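PDB 3QO8: serine--tRNA ligase, cytoplasmic from Candida albicans, which catalyses the attachment of serine to tRNA(Ser) in two steps, activating serine with ATP to Ser-AMP and then passing it to the acceptor end of the tRNA. Local coordinates for residues E34-Y39 / N100-I105; W131-Y136 / Y327-P333. All blocks are in the same frame, centred on the assembly; numbering follows the deposited sequence.

Interaction 1: residues E34-Y39 / N100-I105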
loop_
_atom_site.group_PDB
_atom_site.type_symbol
_atom_site.label_atom_id
_atom_site.label_comp_id
_atom_site.label_asym_id
_atom_site.label_seq_id
_atom_site.Cartn_x
_atom_site.Cartn_y
_atom_site.Cartn_z
ATOM N N GLU A 34 -18.615 6.204 36.796
ATOM C CA GLU A 34 -19.712 6.263 35.829
ATOM C C GLU A 34 -20.045 4.888 35.288
ATOM O O GLU A 34 -21.216 4.528 35.127
ATOM C CB GLU A 34 -19.360 7.198 34.673
ATOM C CG GLU A 34 -19.019 8.605 35.138
ATOM C CD GLU A 34 -18.667 9.535 33.997
ATOM O OE1 GLU A 34 -18.658 9.078 32.835
ATOM O OE2 GLU A 34 -18.398 10.725 34.267
ATOM N N ILE A 35 -19.004 4.126 34.986
ATOM C CA ILE A 35 -19.182 2.787 34.457
ATOM C C ILE A 35 -19.922 1.929 35.480
ATOM O O ILE A 35 -20.863 1.213 35.142
ATOM C CB ILE A 35 -17.828 2.177 34.064
ATOM C CG1 ILE A 35 -17.371 2.786 32.739
ATOM C CG2 ILE A 35 -17.916 0.661 33.963
ATOM C CD1 ILE A 35 -15.903 2.657 32.478
ATOM N N ILE A 36 -19.535 2.049 36.747
ATOM C CA ILE A 36 -20.190 1.293 37.807
ATOM C C ILE A 36 -21.663 1.678 37.954
ATOM O O ILE A 36 -22.522 0.811 38.124
ATOM C CB ILE A 36 -19.461 1.464 39.155
ATOM C CG1 ILE A 36 -18.029 0.926 39.050
ATOM C CG2 ILE A 36 -20.227 0.765 40.267
ATOM C CD1 ILE A 36 -17.156 1.225 40.300
ATOM N N ALA A 37 -21.960 2.972 37.879
ATOM C CA ALA A 37 -23.337 3.429 38.023
ATOM C C ALA A 37 -24.204 2.868 36.897
ATOM O O ALA A 37 -25.244 2.241 37.140
ATOM C CB ALA A 37 -23.401 4.953 38.047
ATOM N N GLU A 38 -23.765 3.079 35.662
ATOM C CA GLU A 38 -24.520 2.607 34.510
ATOM C C GLU A 38 -24.714 1.093 34.549
ATOM O O GLU A 38 -25.759 0.585 34.156
ATOM C CB GLU A 38 -23.855 3.061 33.212
ATOM C CG GLU A 38 -23.629 4.567 33.179
ATOM C CD GLU A 38 -23.502 5.125 31.776
ATOM O OE1 GLU A 38 -23.481 4.330 30.810
ATOM O OE2 GLU A 38 -23.433 6.366 31.640
ATOM N N TYR A 39 -23.723 0.366 35.050
ATOM C CA TYR A 39 -23.904 -1.070 35.183
ATOM C C TYR A 39 -25.079 -1.406 36.105
ATOM O O TYR A 39 -25.856 -2.330 35.838
ATOM C CB TYR A 39 -22.648 -1.750 35.706
ATOM C CG TYR A 39 -22.902 -3.207 36.005
ATOM C CD1 TYR A 39 -22.887 -4.155 34.988
ATOM C CD2 TYR A 39 -23.186 -3.628 37.296
ATOM C CE1 TYR A 39 -23.130 -5.484 35.251
ATOM C CE2 TYR A 39 -23.429 -4.955 37.569
ATOM C CZ TYR A 39 -23.400 -5.879 36.544
ATOM O OH TYR A 39 -23.643 -7.204 36.814
ATOM N N ASN A 100 -24.270 2.405 26.069
ATOM C CA ASN A 100 -23.519 3.473 26.714
ATOM C C ASN A 100 -22.495 2.924 27.694
ATOM O O ASN A 100 -21.435 3.512 27.897
ATOM C CB ASN A 100 -24.458 4.452 27.424
ATOM C CG ASN A 100 -25.337 5.219 26.456
ATOM O OD1 ASN A 100 -25.047 5.292 25.260
ATOM N ND2 ASN A 100 -26.415 5.802 26.970
ATOM N N LEU A 101 -22.822 1.794 28.305
ATOM C CA LEU A 101 -21.901 1.152 29.224
ATOM C C LEU A 101 -20.663 0.693 28.457
ATOM O O LEU A 101 -19.544 1.039 28.820
ATOM C CB LEU A 101 -22.580 -0.018 29.936
ATOM C CG LEU A 101 -21.703 -0.921 30.794
ATOM C CD1 LEU A 101 -21.180 -0.161 32.003
ATOM C CD2 LEU A 101 -22.513 -2.126 31.226
ATOM N N ARG A 102 -20.860 -0.051 27.375
ATOM C CA ARG A 102 -19.720 -0.533 26.601
ATOM C C ARG A 102 -18.908 0.607 25.978
ATOM O O ARG A 102 -17.684 0.517 25.849
ATOM C CB ARG A 102 -20.169 -1.550 25.553
ATOM C CG ARG A 102 -20.836 -2.763 26.188
ATOM C CD ARG A 102 -21.304 -3.786 25.173
ATOM N NE ARG A 102 -21.988 -4.894 25.833
ATOM C CZ ARG A 102 -21.377 -5.975 26.312
ATOM N NH1 ARG A 102 -20.061 -6.104 26.196
ATOM N NH2 ARG A 102 -22.083 -6.930 26.903
ATOM N N SER A 103 -19.591 1.684 25.614
ATOM C CA SER A 103 -18.926 2.856 25.061
ATOM C C SER A 103 -17.974 3.462 26.076
ATOM O O SER A 103 -16.869 3.885 25.732
ATOM C CB SER A 103 -19.956 3.901 24.644
ATOM O OG SER A 103 -19.346 5.163 24.451
ATOM N N LYS A 104 -18.417 3.516 27.329
ATOM C CA LYS A 104 -17.596 4.056 28.400
ATOM C C LYS A 104 -16.433 3.125 28.706
ATOM O O LYS A 104 -15.295 3.566 28.820
ATOM C CB LYS A 104 -18.430 4.309 29.652
ATOM C CG LYS A 104 -19.308 5.545 29.550
ATOM C CD LYS A 104 -19.937 5.896 30.889
ATOM C CE LYS A 104 -20.758 7.173 30.793
ATOM N NZ LYS A 104 -19.941 8.329 30.344
ATOM N N ILE A 105 -16.717 1.835 28.826
ATOM C CA ILE A 105 -15.665 0.875 29.122
ATOM C C ILE A 105 -14.588 0.915 28.046
ATOM O O ILE A 105 -13.395 0.777 28.332
ATOM C CB ILE A 105 -16.226 -0.534 29.267
ATOM C CG1 ILE A 105 -17.071 -0.616 30.547
ATOM C CG2 ILE A 105 -15.099 -1.557 29.267
ATOM C CD1 ILE A 105 -17.875 -1.879 30.664
#
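The antiparallel helical hairpin of the seryl-tRNA synthetase N-terminal domain meets here near its base, where E34 and E38 of helix 30-65 face K104 of helix 74-107, and I35 packs on L101 and I105. The two axes approach to 9.5 Å with N-to-C directions 162° apart, so side chains spaced along one helix can share a partner on the other. K104 illustrates this. Its CB lies against I35 CG1 at 3.6 Å, the two side chains running antiparallel alongside each other, and the methylene chain then runs on between the glutamates. A bend at its last torsion (chi4 -59°) turns the ammonium group to E34, and NZ reaches E34 OE1 at 2.9 Å in a salt bridge, nearly along the C-O axis of that oxygen. E38 lies across the same lysine; its OE2 is 4.2 Å from K104 NZ, too far for a salt bridge, yet probably adds to the favourable field. E38 OE1 touches N100 CB. Behind this polar side the contact is apolar. I35 presents CG2 to I105 CG1 at 3.7 Å and to L101 CD1 at 3.9 Å, while L101 directs CD2 to the edge of the Y39 ring. L101 CD1 also touches I35 O at 3.4 Å. The N-terminal residues I4, F7 and L8, with V108 just after helix 74-107, extend the apolar layer. A charged flank beside a buried aliphatic seam is the pattern of a two-helix antiparallel coiled-coil arm, in this enzyme part of the N-terminal extension involved in tRNA binding.

Interaction 2: residues W131-Y136 / Y327-P333. With SSA (5'-O-(N-(L-seryl)-sulfamoyl)adenosine), chain D.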
loop_
_atom_site.group_PDB
_atom_site.type_symbol
_atom_site.label_atom_id
_atom_site.label_comp_id
_atom_site.label_asym_id
_atom_site.label_seq_id
_atom_site.Cartn_x
_atom_site.Cartn_y
_atom_site.Cartn_z
ATOM N N TRP A 131 23.612 -0.860 24.995
ATOM C CA TRP A 131 24.525 -1.747 24.283
ATOM C C TRP A 131 25.335 -0.971 23.257
ATOM O O TRP A 131 24.797 -0.125 22.551
ATOM C CB TRP A 131 23.768 -2.888 23.585
ATOM C CG TRP A 131 24.695 -3.871 22.908
ATOM C CD1 TRP A 131 25.337 -4.932 23.494
ATOM C CD2 TRP A 131 25.097 -3.871 21.532
ATOM N NE1 TRP A 131 26.100 -5.596 22.561
ATOM C CE2 TRP A 131 25.966 -4.970 21.349
ATOM C CE3 TRP A 131 24.787 -3.065 20.427
ATOM C CZ2 TRP A 131 26.549 -5.265 20.117
ATOM C CZ3 TRP A 131 25.354 -3.369 19.201
ATOM C CH2 TRP A 131 26.233 -4.453 19.058
ATOM N N THR A 132 26.635 -1.245 23.190
ATOM C CA THR A 132 27.457 -0.723 22.107
ATOM C C THR A 132 28.182 -1.854 21.409
ATOM O O THR A 132 28.531 -2.858 22.023
ATOM C CB THR A 132 28.524 0.312 22.580
ATOM O OG1 THR A 132 29.256 -0.223 23.689
ATOM C CG2 THR A 132 27.862 1.629 22.973
ATOM N N PRO A 133 28.417 -1.683 20.112
ATOM C CA PRO A 133 29.201 -2.662 19.366
ATOM C C PRO A 133 30.674 -2.630 19.756
ATOM O O PRO A 133 31.124 -1.768 20.530
ATOM C CB PRO A 133 29.021 -2.217 17.911
ATOM C CG PRO A 133 28.726 -0.760 17.996
ATOM C CD PRO A 133 27.928 -0.588 19.263
ATOM N N GLU A 134 31.411 -3.588 19.205
ATOM C CA GLU A 134 32.841 -3.739 19.438
ATOM C C GLU A 134 33.596 -2.573 18.816
ATOM O O GLU A 134 33.219 -2.072 17.759
ATOM C CB GLU A 134 33.310 -5.064 18.827
ATOM C CG GLU A 134 34.797 -5.347 18.928
ATOM C CD GLU A 134 35.183 -6.659 18.255
ATOM O OE1 GLU A 134 34.274 -7.385 17.791
ATOM O OE2 GLU A 134 36.393 -6.963 18.189
ATOM N N ASN A 135 34.660 -2.138 19.474
ATOM C CA ASN A 135 35.460 -1.028 18.969
ATOM C C ASN A 135 34.681 0.276 18.884
ATOM O O ASN A 135 35.039 1.174 18.128
ATOM C CB ASN A 135 36.063 -1.370 17.606
ATOM C CG ASN A 135 37.032 -2.529 17.677
ATOM O OD1 ASN A 135 37.898 -2.578 18.555
ATOM N ND2 ASN A 135 36.890 -3.479 16.753
ATOM N N TYR A 136 33.613 0.377 19.661
ATOM C CA TYR A 136 32.896 1.638 19.784
ATOM C C TYR A 136 32.881 2.041 21.246
ATOM O O TYR A 136 32.111 1.513 22.059
ATOM C CB TYR A 136 31.477 1.538 19.233
ATOM C CG TYR A 136 30.834 2.882 18.965
ATOM C CD1 TYR A 136 31.438 3.810 18.115
ATOM C CD2 TYR A 136 29.622 3.223 19.553
ATOM C CE1 TYR A 136 30.842 5.049 17.857
ATOM C CE2 TYR A 136 29.019 4.458 19.303
ATOM C CZ TYR A 136 29.631 5.359 18.454
ATOM O OH TYR A 136 29.030 6.575 18.215
ATOM N N TYR A 327 19.368 -5.888 16.334
ATOM C CA TYR A 327 20.187 -4.673 16.207
ATOM C C TYR A 327 21.652 -4.913 16.530
ATOM O O TYR A 327 22.548 -4.306 15.927
ATOM C CB TYR A 327 19.577 -3.481 16.973
ATOM C CG TYR A 327 18.313 -3.114 16.263
ATOM C CD1 TYR A 327 18.355 -2.357 15.107
ATOM C CD2 TYR A 327 17.089 -3.620 16.674
ATOM C CE1 TYR A 327 17.199 -2.074 14.394
ATOM C CE2 TYR A 327 15.925 -3.341 15.965
ATOM C CZ TYR A 327 15.992 -2.571 14.830
ATOM O OH TYR A 327 14.843 -2.303 14.107
ATOM N N GLN A 328 21.907 -5.826 17.456
ATOM C CA GLN A 328 23.290 -6.200 17.726
ATOM C C GLN A 328 23.926 -6.785 16.473
ATOM O O GLN A 328 25.092 -6.514 16.172
ATOM C CB GLN A 328 23.364 -7.207 18.868
ATOM C CG GLN A 328 23.030 -6.596 20.198
ATOM C CD GLN A 328 23.234 -7.568 21.325
ATOM O OE1 GLN A 328 23.987 -8.530 21.189
ATOM N NE2 GLN A 328 22.566 -7.326 22.450
ATOM N N SER A 329 23.145 -7.569 15.737
ATOM C CA SER A 329 23.637 -8.236 14.530
ATOM C C SER A 329 23.951 -7.227 13.424
ATOM O O SER A 329 24.742 -7.500 12.521
ATOM C CB SER A 329 22.627 -9.282 14.039
ATOM O OG SER A 329 21.634 -8.699 13.213
ATOM N N LEU A 330 23.335 -6.052 13.504
ATOM C CA LEU A 330 23.619 -4.982 12.555
ATOM C C LEU A 330 24.688 -4.031 13.078
ATOM O O LEU A 330 25.081 -3.095 12.382
ATOM C CB LEU A 330 22.346 -4.185 12.248
ATOM C CG LEU A 330 21.266 -4.909 11.444
ATOM C CD1 LEU A 330 19.923 -4.168 11.531
ATOM C CD2 LEU A 330 21.728 -5.033 10.001
ATOM N N GLY A 331 25.143 -4.262 14.308
ATOM C CA GLY A 331 26.192 -3.440 14.894
ATOM C C GLY A 331 25.747 -2.021 15.213
ATOM O O GLY A 331 26.533 -1.073 15.127
ATOM N N LEU A 332 24.487 -1.864 15.602
ATOM C CA LEU A 332 23.948 -0.528 15.873
ATOM C C LEU A 332 23.826 -0.316 17.383
ATOM O O LEU A 332 23.130 -1.079 18.053
ATOM C CB LEU A 332 22.583 -0.338 15.171
ATOM C CG LEU A 332 22.578 -0.543 13.650
ATOM C CD1 LEU A 332 21.174 -0.464 13.035
ATOM C CD2 LEU A 332 23.514 0.452 12.957
ATOM N N PRO A 333 24.504 0.723 17.927
ATOM C CA PRO A 333 24.412 0.972 19.374
ATOM C C PRO A 333 22.983 1.352 19.714
ATOM O O PRO A 333 22.341 1.999 18.894
ATOM C CB PRO A 333 25.327 2.195 19.603
ATOM C CG PRO A 333 26.084 2.397 18.330
ATOM C CD PRO A 333 25.256 1.782 17.226
HETATM N N10 SSA D . 31.546 -9.732 17.420
HETATM C CA SSA D . 31.886 -9.492 16.030
HETATM C CB SSA D . 31.095 -10.460 15.155
HETATM O OG SSA D . 31.350 -10.196 13.771
HETATM C C9 SSA D . 31.552 -8.071 15.666
HETATM O O9 SSA D . 31.803 -7.639 14.553
HETATM N N8 SSA D . 30.970 -7.334 16.612
HETATM S S1 SSA D . 30.406 -5.864 16.295
HETATM O O1S SSA D . 29.571 -5.443 17.384
HETATM O O2S SSA D . 31.503 -4.949 16.122
HETATM O "O5'" SSA D . 29.593 -5.914 14.988
HETATM C "C5'" SSA D . 28.236 -6.353 14.967
HETATM C "C4'" SSA D . 27.870 -6.683 13.523
HETATM O "O4'" SSA D . 27.712 -5.492 12.747
HETATM C "C3'" SSA D . 28.964 -7.487 12.839
HETATM O "O3'" SSA D . 28.665 -8.886 12.866
HETATM C "C2'" SSA D . 28.982 -6.982 11.414
HETATM O "O2'" SSA D . 28.164 -7.811 10.592
HETATM C "C1'" SSA D . 28.364 -5.599 11.478
HETATM N N9 SSA D . 29.471 -4.622 11.358
HETATM C C8 SSA D . 30.021 -3.890 12.344
HETATM N N7 SSA D . 31.014 -3.136 11.815
HETATM C C5 SSA D . 31.082 -3.407 10.493
HETATM C C6 SSA D . 31.882 -2.947 9.454
HETATM N N6 SSA D . 32.853 -2.022 9.670
HETATM N N1 SSA D . 31.682 -3.443 8.211
HETATM C C2 SSA D . 30.728 -4.354 7.971
HETATM N N3 SSA D . 29.942 -4.810 8.955
HETATM C C4 SSA D . 30.107 -4.352 10.218
#
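W131 lays its indole against the side chain of Q328, the central overlap between segment 131-136, where strand 126-131 runs out into a loop, and the end of helix 312-329 in this class II synthetase. Q328 CG sits 3.6 Å from the centroid of the six-membered ring, almost on its normal, a CH-pi contact. Beyond it the amide continues over the pyrrole side, its plane only 7° from that of the indole. NE2 is also hydrogen-bonded to Y334 OH. W131 reaches this place with CG anti to the backbone N (chi1 -177°), and P133 N lies above the opposite face, toward its border. At the indole edge, L332 O comes to 3.4 Å from CZ3.

The helix ends in a Schellman motif: G331, with positive phi, donates its N-H to Q328 O, and L332 N bonds Y327 O. The chain then turns into P333, whose CG packs on P133 CD at 3.6 Å and on Y136 CE2 at 3.7 Å; A144 and W357 add to this apolar cluster. P133 to Y136 form a type II beta turn.

Both segments border a second bound 5'-O-(N-(L-seryl)-sulfamoyl)adenosine, distinct from the one in the pocket with the probable serine- and ATP-binding residues, which lies about 7 Å from the side chain of Y327. G331 N approaches ribose O4' of the second molecule at 3.2 Å. Its sulfamoyl group is met by the backbone N-H of E134: N donates to SSA O1S at 3.2 Å with an N-H...O angle of 167°, and weakly to O2S.

After helix 15-25 the chain enters helix 30-65, turns and returns along helix 74-107; interaction 1 closes that loop of 60 intervening residues, 52 of them helical. The chain then runs through strand 126-131 and into interaction 2, whose 190-residue loop includes much of the catalytic core before helix 312-329 comes back beside it. The two loops follow in series and neither nest nor cross. The centres of interactions 1 and 2 lie about 50 Å apart, on opposite sides of the chain's centre. Interaction 1 joins the two helices of the N-terminal arm, whereas interaction 2 ties the loop after strand 126-131 to the turn between helix 312-329 and strand 334-338, with which strand 126-131 pairs antiparallel.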